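PDB 4PSR: alpha-fucosidase GH29 from Fusarium graminearum, which hydrolyses alpha-L-fucosides as a glycoside hydrolase family 29 enzyme, probably releasing alpha-1,6-linked fucose from the reducing-end N-acetylglucosamine of glycoprotein glycans. Local coordinates for residues A[107-112]-A[153-158]; A[94-99]-A[147-152]; A[477-480]-A[484-487]; A[418-423]-A[427-432]. All blocks are in the same frame, centred on the assembly; numbering follows the deposited sequence.

How the contacts relate
The four contacts form two pairs, one in each of two domains. Contacts 1 and 2 belong to the TIM barrel and share helix 151-161: contact 1 is buried and apolar between two outer helices, whereas contact 2, whose centre lies about 12 Å away, is a partly buried meeting of loops where a water joins two carbonyls. Contacts 3 and 4, in the C-terminal beta domain, each use one of two neighbouring strands, 485-491 and 415-420, of the same sheet. Contact 4 is largely a buried valine interface between sheets, while contact 3, nearer the surface, adds a direct side-chain hydrogen bond. Contacts 1 and 3 are about 33 Å apart between centres.

Contact 1 (A[107-112]-A[153-158]); sequences AIIKIV and KLWADL
Ile109 and Ile108 both pack against the six-membered ring of Trp155, while Ile109 also rests on Leu158. The CD1 methyl of Ile109 stands 3.7 Å from Trp155 CE3, approaching at a slant to the ring. Its CG1 comes in at the edge, in the plane of the indole, 3.9 Å from Trp155 CE3, and also lies 3.8 Å from Leu158 CB. A chi1 of -63° sets CG1 between these two partners, and chi2 of -54° turns CD1 toward the Trp155 ring. The other branch, CG2, sits 3.7 Å from Leu158 O, a carbonyl that is hydrogen-bonded to Asn162 ND2. Ile108 takes the far corner of the ring, its CD1 at the edge, near the ring plane and 4.0 Å from Trp155 CH2.

In Trp155 the first torsion sets CG beside the backbone N, and the turn about CB-CG carries the benzo end across even though the residue starts off to the flank. Behind this shell, Pro105 packs on Trp155 and Leu158, and Trp33 of the first barrel strand, 29-33, meets the Trp155 ring and touches Ile109. The helices concerned, 105-114 and 151-161, are successive outer helices of the TIM barrel, and their local axes pass 10.4 Å apart at -44°. With no hydrogen bond or charge pair joining the two segments, the fit depends on the shapes of branched aliphatic chains and one indole, and burial of apolar surface is its likely source of stability.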
loop_
_atom_site.group_PDB
_atom_site.type_symbol
_atom_site.label_atom_id
_atom_site.label_comp_id
_atom_site.label_asym_id
_atom_site.label_seq_id
_atom_site.Cartn_x
_atom_site.Cartn_y
_atom_site.Cartn_z
ATOM N N ALA A 107 -17.125 11.935 -13.150
ATOM C CA ALA A 107 -17.923 10.870 -12.565
ATOM C C ALA A 107 -17.033 9.840 -11.846
ATOM O O ALA A 107 -17.359 9.381 -10.742
ATOM C CB ALA A 107 -18.800 10.189 -13.626
ATOM N N ILE A 108 -15.903 9.492 -12.471
ATOM C CA ILE A 108 -15.001 8.526 -11.872
ATOM C C ILE A 108 -14.457 9.060 -10.560
ATOM O O ILE A 108 -14.426 8.356 -9.572
ATOM C CB ILE A 108 -13.892 8.112 -12.835
ATOM C CG1 ILE A 108 -14.501 7.252 -13.943
ATOM C CG2 ILE A 108 -12.775 7.367 -12.095
ATOM C CD1 ILE A 108 -13.563 7.026 -15.116
ATOM N N ILE A 109 -14.058 10.327 -10.528
ATOM C CA ILE A 109 -13.549 10.879 -9.273
ATOM C C ILE A 109 -14.628 10.969 -8.180
ATOM O O ILE A 109 -14.319 10.770 -7.039
ATOM C CB ILE A 109 -12.797 12.196 -9.494
ATOM C CG1 ILE A 109 -11.562 11.948 -10.379
ATOM C CG2 ILE A 109 -12.346 12.817 -8.174
ATOM C CD1 ILE A 109 -10.562 10.839 -9.897
ATOM N N LYS A 110 -15.874 11.238 -8.548
ATOM C CA LYS A 110 -16.949 11.222 -7.564
ATOM C C LYS A 110 -17.131 9.822 -6.961
ATOM O O LYS A 110 -17.361 9.692 -5.757
ATOM C CB LYS A 110 -18.282 11.707 -8.167
ATOM C CG LYS A 110 -18.320 13.174 -8.566
ATOM C CD LYS A 110 -18.121 14.090 -7.401
ATOM C CE LYS A 110 -18.328 15.543 -7.802
ATOM N NZ LYS A 110 -18.054 16.435 -6.652
ATOM N N ILE A 111 -17.032 8.779 -7.789
ATOM C CA ILE A 111 -17.095 7.399 -7.326
ATOM C C ILE A 111 -15.914 7.085 -6.386
ATOM O O ILE A 111 -16.066 6.474 -5.340
ATOM C CB ILE A 111 -17.153 6.416 -8.530
ATOM C CG1 ILE A 111 -18.482 6.577 -9.277
ATOM C CG2 ILE A 111 -16.952 4.986 -8.078
ATOM C CD1 ILE A 111 -18.459 6.077 -10.702
ATOM N N VAL A 112 -14.721 7.525 -6.775
ATOM C CA VAL A 112 -13.552 7.320 -5.929
ATOM C C VAL A 112 -13.728 8.032 -4.562
ATOM O O VAL A 112 -13.449 7.471 -3.512
ATOM C CB VAL A 112 -12.269 7.748 -6.667
ATOM C CG1 VAL A 112 -11.087 7.760 -5.732
ATOM C CG2 VAL A 112 -11.995 6.793 -7.852
ATOM N N LYS A 153 -3.095 16.064 -15.627
ATOM C CA LYS A 153 -3.557 17.334 -15.063
ATOM C C LYS A 153 -5.072 17.323 -14.828
ATOM O O LYS A 153 -5.526 17.806 -13.792
ATOM C CB LYS A 153 -3.122 18.513 -15.929
ATOM C CG LYS A 153 -3.302 19.887 -15.286
ATOM C CD LYS A 153 -2.363 20.162 -14.106
ATOM C CE LYS A 153 -2.420 21.640 -13.746
ATOM N NZ LYS A 153 -1.766 22.000 -12.473
ATOM N N LEU A 154 -5.830 16.745 -15.760
ATOM C CA LEU A 154 -7.291 16.605 -15.619
ATOM C C LEU A 154 -7.601 15.809 -14.330
ATOM O O LEU A 154 -8.445 16.205 -13.511
ATOM C CB LEU A 154 -7.815 15.806 -16.828
ATOM C CG LEU A 154 -9.101 15.946 -17.627
ATOM C CD1 LEU A 154 -9.683 17.332 -17.662
ATOM C CD2 LEU A 154 -8.737 15.502 -19.042
ATOM N N TRP A 155 -6.944 14.667 -14.146
ATOM C CA TRP A 155 -7.174 13.879 -12.948
ATOM C C TRP A 155 -6.788 14.639 -11.695
ATOM O O TRP A 155 -7.538 14.639 -10.709
ATOM C CB TRP A 155 -6.384 12.581 -12.966
ATOM C CG TRP A 155 -6.806 11.509 -13.955
ATOM C CD1 TRP A 155 -6.012 10.952 -14.906
ATOM C CD2 TRP A 155 -8.077 10.853 -14.059
ATOM N NE1 TRP A 155 -6.702 9.997 -15.590
ATOM C CE2 TRP A 155 -7.982 9.933 -15.112
ATOM C CE3 TRP A 155 -9.287 10.973 -13.385
ATOM C CZ2 TRP A 155 -9.037 9.083 -15.468
ATOM C CZ3 TRP A 155 -10.341 10.145 -13.752
ATOM C CH2 TRP A 155 -10.208 9.220 -14.793
ATOM N N ALA A 156 -5.624 15.283 -11.730
ATOM C CA ALA A 156 -5.131 15.963 -10.542
ATOM C C ALA A 156 -6.068 17.078 -10.122
ATOM O O ALA A 156 -6.384 17.222 -8.946
ATOM C CB ALA A 156 -3.730 16.527 -10.786
ATOM N N ASP A 157 -6.513 17.879 -11.093
ATOM C CA ASP A 157 -7.432 18.977 -10.772
ATOM C C ASP A 157 -8.725 18.456 -10.145
ATOM O O ASP A 157 -9.227 19.013 -9.162
ATOM C CB ASP A 157 -7.727 19.813 -12.010
ATOM C CG ASP A 157 -6.543 20.676 -12.456
ATOM O OD1 ASP A 157 -5.510 20.769 -11.752
ATOM O OD2 ASP A 157 -6.646 21.280 -13.546
ATOM N N LEU A 158 -9.238 17.362 -10.679
ATOM C CA LEU A 158 -10.447 16.752 -10.114
ATOM C C LEU A 158 -10.258 16.178 -8.727
ATOM O O LEU A 158 -11.149 16.321 -7.880
ATOM C CB LEU A 158 -11.060 15.700 -11.051
ATOM C CG LEU A 158 -11.653 16.272 -12.345
ATOM C CD1 LEU A 158 -11.953 15.179 -13.355
ATOM C CD2 LEU A 158 -12.927 17.031 -12.038
#

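Contact 2 (A[94-99]-A[147-152]); sequences PVLKSK and PKLDLV
Leu96 and Leu149 point their branched ends at each other, tip to tip, whereas Pro94 and Pro147 lay one ring slantwise across the other. In the leucine pair the closest approach is 4.0 Å, from Leu96 CG to Leu149 CD1, and the second methyl of Leu149, CD2, meets Leu96 CD1 at the same 4.0 Å. Both chains carry CG beside the backbone N, with chi1 of -66° in Leu96 and -65° in Leu149, and both extend onward, which lets their methyl ends come together. In the proline pair, CD of Pro94 is 3.7 Å from CB of Pro147, and that same CB lies 3.3 Å from Pro94 O.

These are loops at the rim of the TIM barrel: 94-99 leads toward helix 105-114, while the segment 147-152 runs into helix 151-161. Asp150 is the N-cap of the latter helix, its OD1 accepting from the backbone N of Lys153 while OD2 binds His217 NE2. It is also the centre of an inverse gamma turn.

The polar part of the contact is made through water. One molecule donates to Pro94 O at 2.7 Å and to Pro147 O at 2.8 Å, bridging two carbonyls that could not bond to each other directly. Further out, Pro94 packs on Trp35 and Leu96 on Phe103, whose backbone is hydrogen-bonded to Val95 and Lys97.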
loop_
_atom_site.group_PDB
_atom_site.type_symbol
_atom_site.label_atom_id
_atom_site.label_comp_id
_atom_site.label_asym_id
_atom_site.label_seq_id
_atom_site.Cartn_x
_atom_site.Cartn_y
_atom_site.Cartn_z
ATOM N N PRO A 94 -9.285 8.410 -25.718
ATOM C CA PRO A 94 -10.520 8.641 -24.972
ATOM C C PRO A 94 -11.099 9.991 -25.368
ATOM O O PRO A 94 -10.371 10.944 -25.591
ATOM C CB PRO A 94 -10.060 8.659 -23.504
ATOM C CG PRO A 94 -8.574 8.968 -23.564
ATOM C CD PRO A 94 -8.115 8.301 -24.834
ATOM N N VAL A 95 -12.418 10.021 -25.468
ATOM C CA VAL A 95 -13.162 11.231 -25.832
ATOM C C VAL A 95 -14.062 11.641 -24.664
ATOM O O VAL A 95 -14.830 10.844 -24.161
ATOM C CB VAL A 95 -14.005 10.932 -27.064
ATOM C CG1 VAL A 95 -14.861 12.151 -27.452
ATOM C CG2 VAL A 95 -13.098 10.545 -28.202
ATOM N N LEU A 96 -13.921 12.888 -24.207
ATOM C CA LEU A 96 -14.706 13.375 -23.078
ATOM C C LEU A 96 -16.218 13.298 -23.287
ATOM O O LEU A 96 -16.726 13.566 -24.367
ATOM C CB LEU A 96 -14.355 14.838 -22.765
ATOM C CG LEU A 96 -12.934 15.067 -22.261
ATOM C CD1 LEU A 96 -12.522 16.538 -22.269
ATOM C CD2 LEU A 96 -12.813 14.526 -20.865
ATOM N N LYS A 97 -16.930 12.950 -22.231
ATOM C CA LYS A 97 -18.393 13.006 -22.218
ATOM C C LYS A 97 -18.912 14.379 -22.663
ATOM O O LYS A 97 -19.871 14.444 -23.437
ATOM C CB LYS A 97 -18.889 12.623 -20.834
ATOM C CG LYS A 97 -20.380 12.806 -20.565
ATOM C CD LYS A 97 -20.501 13.429 -19.178
ATOM C CE LYS A 97 -21.871 13.324 -18.545
ATOM N NZ LYS A 97 -21.786 13.858 -17.148
ATOM N N SER A 98 -18.256 15.449 -22.228
ATOM C CA SER A 98 -18.659 16.809 -22.632
ATOM C C SER A 98 -18.509 17.050 -24.140
ATOM O O SER A 98 -19.076 18.008 -24.674
ATOM C CB SER A 98 -17.886 17.855 -21.827
ATOM O OG SER A 98 -16.494 17.813 -22.075
ATOM N N LYS A 99 -17.746 16.189 -24.813
ATOM C CA LYS A 99 -17.591 16.218 -26.269
ATOM C C LYS A 99 -18.355 15.096 -26.971
ATOM O O LYS A 99 -18.062 14.782 -28.134
ATOM C CB LYS A 99 -16.116 16.072 -26.638
ATOM C CG LYS A 99 -15.208 17.184 -26.141
ATOM C CD LYS A 99 -15.339 18.423 -27.005
ATOM C CE LYS A 99 -14.451 19.560 -26.512
ATOM N NZ LYS A 99 -13.032 19.391 -26.889
ATOM N N PRO A 147 -5.692 11.477 -27.632
ATOM C CA PRO A 147 -6.850 12.283 -27.231
ATOM C C PRO A 147 -6.603 13.796 -27.210
ATOM O O PRO A 147 -7.602 14.514 -27.097
ATOM C CB PRO A 147 -7.156 11.779 -25.820
ATOM C CG PRO A 147 -5.766 11.348 -25.279
ATOM C CD PRO A 147 -5.096 10.746 -26.484
ATOM N N LYS A 148 -5.363 14.256 -27.280
ATOM C CA LYS A 148 -5.028 15.692 -27.191
ATOM C C LYS A 148 -5.507 16.264 -25.855
ATOM O O LYS A 148 -6.051 17.381 -25.797
ATOM C CB LYS A 148 -5.612 16.485 -28.372
ATOM C CG LYS A 148 -5.419 15.814 -29.725
ATOM C CD LYS A 148 -3.972 15.765 -30.118
ATOM C CE LYS A 148 -3.495 17.162 -30.521
ATOM N NZ LYS A 148 -2.039 17.266 -30.819
ATOM N N LEU A 149 -5.327 15.476 -24.787
ATOM C CA LEU A 149 -5.694 15.833 -23.414
ATOM C C LEU A 149 -4.532 15.575 -22.485
ATOM O O LEU A 149 -3.823 14.549 -22.610
ATOM C CB LEU A 149 -6.872 14.995 -22.904
ATOM C CG LEU A 149 -8.192 15.222 -23.636
ATOM C CD1 LEU A 149 -9.191 14.189 -23.206
ATOM C CD2 LEU A 149 -8.695 16.641 -23.374
ATOM N N ASP A 150 -4.319 16.500 -21.562
ATOM C CA ASP A 150 -3.360 16.309 -20.481
ATOM C C ASP A 150 -4.086 15.506 -19.397
ATOM O O ASP A 150 -4.744 16.075 -18.502
ATOM C CB ASP A 150 -2.850 17.656 -19.972
ATOM C CG ASP A 150 -1.774 17.526 -18.894
ATOM O OD1 ASP A 150 -1.713 16.473 -18.253
ATOM O OD2 ASP A 150 -1.035 18.510 -18.692
ATOM N N LEU A 151 -4.052 14.177 -19.523
ATOM C CA LEU A 151 -4.830 13.300 -18.653
ATOM C C LEU A 151 -4.436 13.459 -17.207
ATOM O O LEU A 151 -5.308 13.540 -16.337
ATOM C CB LEU A 151 -4.725 11.836 -19.104
ATOM C CG LEU A 151 -5.233 11.592 -20.523
ATOM C CD1 LEU A 151 -4.899 10.151 -20.926
ATOM C CD2 LEU A 151 -6.721 11.864 -20.641
ATOM N N VAL A 152 -3.135 13.521 -16.944
ATOM C CA VAL A 152 -2.668 13.640 -15.562
ATOM C C VAL A 152 -3.154 14.951 -14.906
ATOM O O VAL A 152 -3.583 14.927 -13.766
ATOM C CB VAL A 152 -1.155 13.396 -15.503
ATOM C CG1 VAL A 152 -0.574 13.844 -14.200
ATOM C CG2 VAL A 152 -0.868 11.885 -15.732
HETATM O O HOH W 1 -10.120 13.356 -26.867
#

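Contact 3 (A[477-480]-A[484-487]); sequences SQPA and AYVL
The phenol ring of Tyr485 is met by Pro479 and Ala480 at its edge, while the amide of Gln478 reaches its hydroxyl. Pro479 CG lies near the ring plane, 4.0 Å from Tyr485 CD2, and Ala480 O sits at the same rim, 3.9 Å from Tyr485 CE2. The indole of Trp423 meets the phenol edge-to-face (T-shaped). The Gln478 amide is turned 76° from the phenol plane and approaches it obliquely.

Gln478 NE2 donates to Tyr485 OH over 3.0 Å. The bond is bent, with an N-H to oxygen angle of 141°, although the hydroxyl stays close to the plane of the amide. An extended chain makes this span possible: CG is opposite the backbone N, chi1 -177°, and the carbons beyond continue straight to the amide. The same hydroxyl takes the backbone N-H of Ser482, so two N-H groups grip one oxygen and would limit how far the phenol can shift. Ala480 O, which merely packs on the ring, is hydrogen-bonded to Arg368 NH2.

Segment 477-480 belongs to the loop between strands 471-474 and 485-491, and is reached by the Tyr485 side chain at the start of the latter. Strand 485-491 runs antiparallel between 415-420 and 445-451 in the C-terminal sheet; helix 353-369 touches this region too, through Tyr369 on Tyr485 and Arg368 on Pro479.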
loop_
_atom_site.group_PDB
_atom_site.type_symbol
_atom_site.label_atom_id
_atom_site.label_comp_id
_atom_site.label_asym_id
_atom_site.label_seq_id
_atom_site.Cartn_x
_atom_site.Cartn_y
_atom_site.Cartn_z
ATOM N N SER A 477 -28.287 -7.163 19.876
ATOM C CA SER A 477 -29.006 -7.441 18.645
ATOM C C SER A 477 -28.223 -6.945 17.427
ATOM O O SER A 477 -27.690 -5.830 17.410
ATOM C CB SER A 477 -30.400 -6.802 18.702
ATOM O OG SER A 477 -31.038 -6.831 17.435
ATOM N N GLN A 478 -28.171 -7.792 16.414
ATOM C CA GLN A 478 -27.395 -7.494 15.213
ATOM C C GLN A 478 -27.903 -6.189 14.595
ATOM O O GLN A 478 -29.120 -6.007 14.436
ATOM C CB GLN A 478 -27.491 -8.652 14.207
ATOM C CG GLN A 478 -26.655 -8.469 12.935
ATOM C CD GLN A 478 -26.727 -9.636 11.989
ATOM O OE1 GLN A 478 -27.420 -10.620 12.245
ATOM N NE2 GLN A 478 -26.020 -9.534 10.877
ATOM N N PRO A 479 -26.993 -5.258 14.278
ATOM C CA PRO A 479 -27.361 -4.036 13.573
ATOM C C PRO A 479 -27.586 -4.328 12.100
ATOM O O PRO A 479 -27.560 -5.490 11.686
ATOM C CB PRO A 479 -26.141 -3.140 13.790
ATOM C CG PRO A 479 -25.013 -4.094 13.792
ATOM C CD PRO A 479 -25.532 -5.342 14.479
ATOM N N ALA A 480 -27.821 -3.291 11.309
ATOM C CA ALA A 480 -27.923 -3.452 9.864
ATOM C C ALA A 480 -26.722 -4.261 9.332
ATOM O O ALA A 480 -25.591 -4.148 9.850
ATOM C CB ALA A 480 -28.019 -2.099 9.178
ATOM N N ALA A 484 -18.221 -6.335 7.898
ATOM C CA ALA A 484 -17.562 -6.618 9.159
ATOM C C ALA A 484 -18.299 -5.800 10.231
ATOM O O ALA A 484 -19.090 -4.910 9.897
ATOM C CB ALA A 484 -16.067 -6.224 9.088
ATOM N N TYR A 485 -18.033 -6.120 11.497
ATOM C CA TYR A 485 -18.707 -5.492 12.639
ATOM C C TYR A 485 -17.651 -5.027 13.619
ATOM O O TYR A 485 -16.611 -5.654 13.749
ATOM C CB TYR A 485 -19.703 -6.466 13.306
ATOM C CG TYR A 485 -20.789 -6.888 12.344
ATOM C CD1 TYR A 485 -20.613 -7.979 11.510
ATOM C CD2 TYR A 485 -21.983 -6.185 12.238
ATOM C CE1 TYR A 485 -21.578 -8.344 10.587
ATOM C CE2 TYR A 485 -22.960 -6.559 11.305
ATOM C CZ TYR A 485 -22.761 -7.648 10.513
ATOM O OH TYR A 485 -23.714 -8.037 9.596
ATOM N N VAL A 486 -17.911 -3.916 14.292
ATOM C CA VAL A 486 -16.906 -3.292 15.133
ATOM C C VAL A 486 -17.337 -3.141 16.580
ATOM O O VAL A 486 -18.355 -2.497 16.874
ATOM C CB VAL A 486 -16.506 -1.882 14.595
ATOM C CG1 VAL A 486 -15.388 -1.272 15.420
ATOM C CG2 VAL A 486 -16.094 -1.917 13.129
ATOM N N LEU A 487 -16.527 -3.677 17.474
ATOM C CA LEU A 487 -16.642 -3.428 18.914
ATOM C C LEU A 487 -15.652 -2.348 19.332
ATOM O O LEU A 487 -14.509 -2.301 18.856
ATOM C CB LEU A 487 -16.373 -4.700 19.704
ATOM C CG LEU A 487 -17.407 -5.816 19.551
ATOM C CD1 LEU A 487 -16.856 -7.144 19.979
ATOM C CD2 LEU A 487 -18.681 -5.490 20.357
#

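Contact 4 (A[418-423]-A[427-432]); sequences VTVLGW and NLVSVK
The Asn427 amide, whose ND2 is hydrogen-bonded to Leu475 O, lies against the indole of Trp423. Its contact with the ring is packing: Asn427 OD1 is 3.9 Å from Trp423 NE1, too far for a hydrogen bond, and ND2 is 4.1 Å from Trp423 CZ2. The two planes stand 79° apart, so the amide crosses the indole steeply instead of stacking on it. A trans first torsion of -171° swings the indole of Trp423 away from its own backbone N and toward Asn427. The bond to Leu475 O would restrain the turn of the amide that the tryptophan meets, and Asn427 itself takes a left-handed backbone conformation, with phi of 55°, which suits the tight turn into strand 428-431.

Beyond this closed end the contact becomes apolar. Val418 and Val431 reach toward each other tip to tip, CG1 of Val418 lying 4.2 Å from CG2 of Val431. Val420 faces Val429 as the next pair along the strands, a looser contact that depends on the conformer of Val420. The alpha carbons of Val420 and Val429 are 7.7 Å apart and no hydrogen bond links the segments: they face each other across an interior instead of lying side by side in one sheet.

This is a beta arch in a sandwich-like C-terminal domain, joining strand 415-420 of the six-stranded antiparallel sheet to strand 428-431, an edge strand of the three-stranded one. The valines share their layer with Phe407 of strand 405-409 and Leu487 of strand 485-491, while Thr419 and Leu421 pack on helix 322-334.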
loop_
_atom_site.group_PDB
_atom_site.type_symbol
_atom_site.label_atom_id
_atom_site.label_comp_id
_atom_site.label_asym_id
_atom_site.label_seq_id
_atom_site.Cartn_x
_atom_site.Cartn_y
_atom_site.Cartn_z
ATOM N N VAL A 418 -12.111 -3.647 18.046
ATOM C CA VAL A 418 -12.063 -5.063 17.733
ATOM C C VAL A 418 -13.039 -5.308 16.614
ATOM O O VAL A 418 -14.264 -5.287 16.815
ATOM C CB VAL A 418 -12.460 -5.913 18.934
ATOM C CG1 VAL A 418 -12.440 -7.403 18.551
ATOM C CG2 VAL A 418 -11.542 -5.618 20.112
ATOM N N THR A 419 -12.507 -5.517 15.421
ATOM C CA THR A 419 -13.336 -5.645 14.241
ATOM C C THR A 419 -13.427 -7.112 13.852
ATOM O O THR A 419 -12.417 -7.752 13.599
ATOM C CB THR A 419 -12.811 -4.777 13.045
ATOM O OG1 THR A 419 -12.847 -3.384 13.395
ATOM C CG2 THR A 419 -13.677 -4.957 11.836
ATOM N N VAL A 420 -14.648 -7.645 13.844
ATOM C CA VAL A 420 -14.901 -9.059 13.582
ATOM C C VAL A 420 -15.406 -9.194 12.146
ATOM O O VAL A 420 -16.242 -8.424 11.697
ATOM C CB VAL A 420 -15.871 -9.699 14.639
ATOM C CG1 VAL A 420 -17.269 -9.080 14.587
ATOM C CG2 VAL A 420 -15.934 -11.219 14.509
ATOM N N LEU A 421 -14.864 -10.172 11.409
ATOM C CA LEU A 421 -15.044 -10.246 9.965
ATOM C C LEU A 421 -16.270 -11.045 9.502
ATOM O O LEU A 421 -16.352 -11.440 8.334
ATOM C CB LEU A 421 -13.750 -10.766 9.330
ATOM C CG LEU A 421 -12.459 -9.991 9.672
ATOM C CD1 LEU A 421 -11.259 -10.460 8.844
ATOM C CD2 LEU A 421 -12.608 -8.465 9.500
ATOM N N GLY A 422 -17.242 -11.196 10.409
ATOM C CA GLY A 422 -18.517 -11.816 10.130
ATOM C C GLY A 422 -19.355 -11.720 11.385
ATOM O O GLY A 422 -18.818 -11.470 12.474
ATOM N N TRP A 423 -20.669 -11.904 11.233
ATOM C CA TRP A 423 -21.555 -11.937 12.392
ATOM C C TRP A 423 -21.546 -13.315 13.042
ATOM O O TRP A 423 -21.902 -14.299 12.399
ATOM C CB TRP A 423 -22.996 -11.566 12.030
ATOM C CG TRP A 423 -23.804 -11.415 13.285
ATOM C CD1 TRP A 423 -24.685 -12.329 13.812
ATOM C CD2 TRP A 423 -23.760 -10.324 14.212
ATOM N NE1 TRP A 423 -25.192 -11.855 14.990
ATOM C CE2 TRP A 423 -24.651 -10.627 15.262
ATOM C CE3 TRP A 423 -23.069 -9.110 14.250
ATOM C CZ2 TRP A 423 -24.859 -9.758 16.334
ATOM C CZ3 TRP A 423 -23.267 -8.257 15.302
ATOM C CH2 TRP A 423 -24.169 -8.579 16.339
ATOM N N ASN A 427 -23.447 -15.530 18.736
ATOM C CA ASN A 427 -23.491 -14.234 19.393
ATOM C C ASN A 427 -22.342 -13.968 20.346
ATOM O O ASN A 427 -22.484 -13.195 21.295
ATOM C CB ASN A 427 -24.842 -14.036 20.077
ATOM C CG ASN A 427 -25.736 -13.158 19.267
ATOM O OD1 ASN A 427 -26.301 -13.585 18.254
ATOM N ND2 ASN A 427 -25.830 -11.908 19.661
ATOM N N LEU A 428 -21.194 -14.578 20.060
ATOM C CA LEU A 428 -20.032 -14.477 20.930
ATOM C C LEU A 428 -18.812 -14.032 20.123
ATOM O O LEU A 428 -18.548 -14.592 19.057
ATOM C CB LEU A 428 -19.753 -15.843 21.581
ATOM C CG LEU A 428 -18.647 -15.952 22.629
ATOM C CD1 LEU A 428 -18.914 -15.013 23.781
ATOM C CD2 LEU A 428 -18.537 -17.380 23.140
ATOM N N VAL A 429 -18.094 -13.025 20.642
ATOM C CA VAL A 429 -16.757 -12.673 20.172
ATOM C C VAL A 429 -15.792 -12.951 21.326
ATOM O O VAL A 429 -15.943 -12.377 22.404
ATOM C CB VAL A 429 -16.676 -11.200 19.747
ATOM C CG1 VAL A 429 -15.262 -10.876 19.294
ATOM C CG2 VAL A 429 -17.663 -10.878 18.621
ATOM N N SER A 430 -14.819 -13.837 21.110
ATOM C CA SER A 430 -13.822 -14.170 22.128
ATOM C C SER A 430 -12.468 -13.599 21.730
ATOM O O SER A 430 -11.900 -14.001 20.709
ATOM C CB SER A 430 -13.710 -15.678 22.324
ATOM O OG SER A 430 -14.937 -16.173 22.849
ATOM N N VAL A 431 -11.974 -12.650 22.521
ATOM C CA VAL A 431 -10.706 -11.973 22.253
ATOM C C VAL A 431 -9.615 -12.639 23.078
ATOM O O VAL A 431 -9.468 -12.357 24.274
ATOM C CB VAL A 431 -10.801 -10.456 22.562
ATOM C CG1 VAL A 431 -9.541 -9.736 22.116
ATOM C CG2 VAL A 431 -12.054 -9.847 21.908
ATOM N N LYS A 432 -8.836 -13.517 22.456
ATOM C CA LYS A 432 -7.837 -14.272 23.199
ATOM C C LYS A 432 -6.813 -13.396 23.896
ATOM O O LYS A 432 -6.353 -13.710 25.000
ATOM C CB LYS A 432 -7.125 -15.264 22.294
ATOM C CG LYS A 432 -8.045 -16.348 21.766
ATOM C CD LYS A 432 -7.279 -17.313 20.842
ATOM C CE LYS A 432 -8.086 -18.565 20.525
ATOM N NZ LYS A 432 -8.342 -19.387 21.744
#